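Local structure of Thiol:disulfide interchange protein (Proteus mirabilis, 4OD7) at residues Y160-N164 with D165-A169. The protein probably acts as a periplasmic dithiol oxidase of the DsbA type, introducing disulfide bonds into proteins during oxidative folding. The protein carries 1 engineered substitution. Numbering follows the deposited sequence.
Sequences YKMKN and DGISA
Lys163 and Asp165 are brought together by different first torsions: Lys163 sends CG trans to its own nitrogen (chi1 -154°), bending only further out at chi3 and chi4, whereas Asp165 folds CG back between its nitrogen and carbonyl carbon (chi1 79°). The lysine chain therefore passes across the carboxylate, with its CG 3.3 Å from Asp165 OD1, before the ammonium group curls round to form a salt bridge, Lys163 NZ to Asp165 OD1, at 3.0 Å. The donor approaches OD1 on the syn side, tilted 24° from the carboxylate plane; OD2 stays farther away, so one oxygen carries the bond. This ion pair, partly open to solvent, links the first and third residues of a type I beta turn from Lys163 to Gly166. The turn is closed by Gly166 N donating to Lys163 O at 2.8 Å.

A small apolar contact joins the residues flanking the turn, where the terminal methyl of Met162 meets the end of the Ile167 side chain, CE to CD1 at 3.7 Å. Bends at chi2 and chi3 of Met162 carry its methyl forward to this meeting, and both residues also pack on Tyr179 of helix 172-187. Asn164, at the second position of the turn, is tied to the same helix: its OD1 is hydrogen-bonded to the hydroxyl of Tyr179 and its backbone O to that of Tyr175. Asp165 meanwhile packs against the backbone of the bound peptide. The segment thus forms a beta turn leaving strand 160-162 of the central sheet, anchored to the C-terminal helix of the thioredoxin fold and, through Asp165, bordering the peptide-binding surface of this DsbA.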
ATOM      1  N   TYR A 160     -12.816   2.526   9.792  1.00 34.31           N
ATOM      2  CA  TYR A 160     -13.303   3.396   8.716  1.00 35.57           C
ATOM      3  C   TYR A 160     -12.576   3.129   7.415  1.00 44.72           C
ATOM      4  O   TYR A 160     -11.361   3.218   7.370  1.00 46.71           O
ATOM      5  CB  TYR A 160     -13.120   4.881   9.048  1.00 34.71           C
ATOM      6  CG  TYR A 160     -13.669   5.357  10.384  1.00 41.12           C
ATOM      7  CD1 TYR A 160     -15.037   5.342  10.629  1.00 43.45           C
ATOM      8  CD2 TYR A 160     -12.824   5.828  11.396  1.00 42.60           C
ATOM      9  CE1 TYR A 160     -15.559   5.791  11.832  1.00 42.10           C
ATOM     10  CE2 TYR A 160     -13.340   6.279  12.612  1.00 43.24           C
ATOM     11  CZ  TYR A 160     -14.715   6.254  12.826  1.00 43.14           C
ATOM     12  OH  TYR A 160     -15.267   6.688  14.024  1.00 46.80           O
ATOM     13  N   LYS A 161     -13.322   2.820   6.358  1.00 45.22           N
ATOM     14  CA  LYS A 161     -12.733   2.669   5.035  1.00 38.72           C
ATOM     15  C   LYS A 161     -12.883   3.939   4.211  1.00 36.09           C
ATOM     16  O   LYS A 161     -13.995   4.403   3.928  1.00 30.74           O
ATOM     17  CB  LYS A 161     -13.339   1.467   4.320  1.00 29.92           C
ATOM     18  CG  LYS A 161     -12.687   1.156   2.999  1.00 26.59           C
ATOM     19  CD  LYS A 161     -13.301  -0.047   2.333  1.00 25.82           C
ATOM     20  CE  LYS A 161     -12.718  -1.308   3.028  1.00 28.43           C
ATOM     21  NZ  LYS A 161     -13.036  -2.632   2.409  1.00 28.26           N
ATOM     22  N   MET A 162     -11.739   4.512   3.846  1.00 33.78           N
ATOM     23  CA  MET A 162     -11.706   5.666   2.953  1.00 31.55           C
ATOM     24  C   MET A 162     -12.475   5.468   1.653  1.00 27.94           C
ATOM     25  O   MET A 162     -12.455   4.393   1.068  1.00 25.53           O
ATOM     26  CB  MET A 162     -10.282   6.045   2.599  1.00 28.32           C
ATOM     27  CG  MET A 162      -9.480   6.520   3.742  1.00 28.35           C
ATOM     28  SD  MET A 162     -10.083   8.021   4.499  1.00 33.06           S
ATOM     29  CE  MET A 162      -9.847   9.317   3.298  1.00 27.48           C
ATOM     30  N   LYS A 163     -13.199   6.507   1.263  1.00 27.08           N
ATOM     31  CA  LYS A 163     -13.896   6.574  -0.006  1.00 27.64           C
ATOM     32  C   LYS A 163     -13.150   7.496  -0.954  1.00 26.03           C
ATOM     33  O   LYS A 163     -13.331   8.710  -0.914  1.00 27.20           O
ATOM     34  CB  LYS A 163     -15.310   7.073   0.213  1.00 29.34           C
ATOM     35  CG  LYS A 163     -16.260   6.615  -0.821  1.00 29.80           C
ATOM     36  CD  LYS A 163     -17.690   6.952  -0.444  1.00 32.16           C
ATOM     37  CE  LYS A 163     -18.338   7.824  -1.519  1.00 32.78           C
ATOM     38  NZ  LYS A 163     -18.784   7.075  -2.703  1.00 32.09           N
ATOM     39  N   ASN A 164     -12.265   6.909  -1.755  1.00 24.31           N
ATOM     40  CA  ASN A 164     -11.319   7.664  -2.581  1.00 28.64           C
ATOM     41  C   ASN A 164     -12.027   8.517  -3.625  1.00 25.33           C
ATOM     42  O   ASN A 164     -11.481   9.519  -4.085  1.00 25.82           O
ATOM     43  CB  ASN A 164     -10.279   6.733  -3.221  1.00 31.09           C
ATOM     44  CG  ASN A 164      -9.316   6.116  -2.196  1.00 21.90           C
ATOM     45  OD1 ASN A 164      -9.497   6.246  -0.999  1.00 24.31           O
ATOM     46  ND2 ASN A 164      -8.327   5.379  -2.683  1.00 19.87           N
ATOM     47  N   ASP A 165     -13.212   8.070  -4.032  1.00 28.56           N
ATOM     48  CA  ASP A 165     -14.039   8.798  -5.004  1.00 28.26           C
ATOM     49  C   ASP A 165     -14.994   9.725  -4.264  1.00 27.78           C
ATOM     50  O   ASP A 165     -15.938  10.226  -4.831  1.00 29.00           O
ATOM     51  CB  ASP A 165     -14.813   7.838  -5.912  1.00 25.33           C
ATOM     52  CG  ASP A 165     -16.031   7.254  -5.286  1.00 27.52           C
ATOM     53  OD1 ASP A 165     -16.128   7.195  -4.093  1.00 29.16           O
ATOM     54  OD2 ASP A 165     -16.901   6.750  -6.014  1.00 37.25           O
ATOM     55  N   GLY A 166     -14.737   9.927  -2.989  1.00 28.43           N
ATOM     56  CA  GLY A 166     -15.576  10.729  -2.141  1.00 31.39           C
ATOM     57  C   GLY A 166     -14.830  11.964  -1.662  1.00 37.18           C
ATOM     58  O   GLY A 166     -15.399  12.827  -0.974  1.00 43.95           O
ATOM     59  N   ILE A 167     -13.556  12.045  -2.021  1.00 33.41           N
ATOM     60  CA  ILE A 167     -12.750  13.228  -1.760  1.00 32.72           C
ATOM     61  C   ILE A 167     -12.730  14.122  -3.000  1.00 31.91           C
ATOM     62  O   ILE A 167     -12.515  13.639  -4.106  1.00 32.05           O
ATOM     63  CB  ILE A 167     -11.316  12.846  -1.346  1.00 32.53           C
ATOM     64  CG1 ILE A 167     -11.355  12.246   0.043  1.00 33.04           C
ATOM     65  CG2 ILE A 167     -10.401  14.039  -1.301  1.00 31.34           C
ATOM     66  CD1 ILE A 167     -10.192  11.453   0.354  1.00 34.11           C
ATOM     67  N   SER A 168     -13.041  15.400  -2.810  1.00 33.40           N
ATOM     68  CA  SER A 168     -13.164  16.353  -3.907  1.00 39.46           C
ATOM     69  C   SER A 168     -11.963  17.318  -3.941  1.00 36.58           C
ATOM     70  O   SER A 168     -11.389  17.657  -2.906  1.00 39.99           O
ATOM     71  CB  SER A 168     -14.460  17.132  -3.794  1.00 50.89           C
ATOM     72  OG  SER A 168     -14.619  17.964  -4.924  1.00 57.23           O
ATOM     73  N   ALA A 169     -11.532  17.687  -5.140  1.00 35.41           N
ATOM     74  CA  ALA A 169     -10.365  18.548  -5.302  1.00 35.40           C
ATOM     75  C   ALA A 169     -10.331  19.145  -6.686  1.00 34.53           C
ATOM     76  O   ALA A 169     -10.890  18.607  -7.649  1.00 35.72           O
ATOM     77  CB  ALA A 169      -9.080  17.790  -5.033  1.00 32.28           C
TER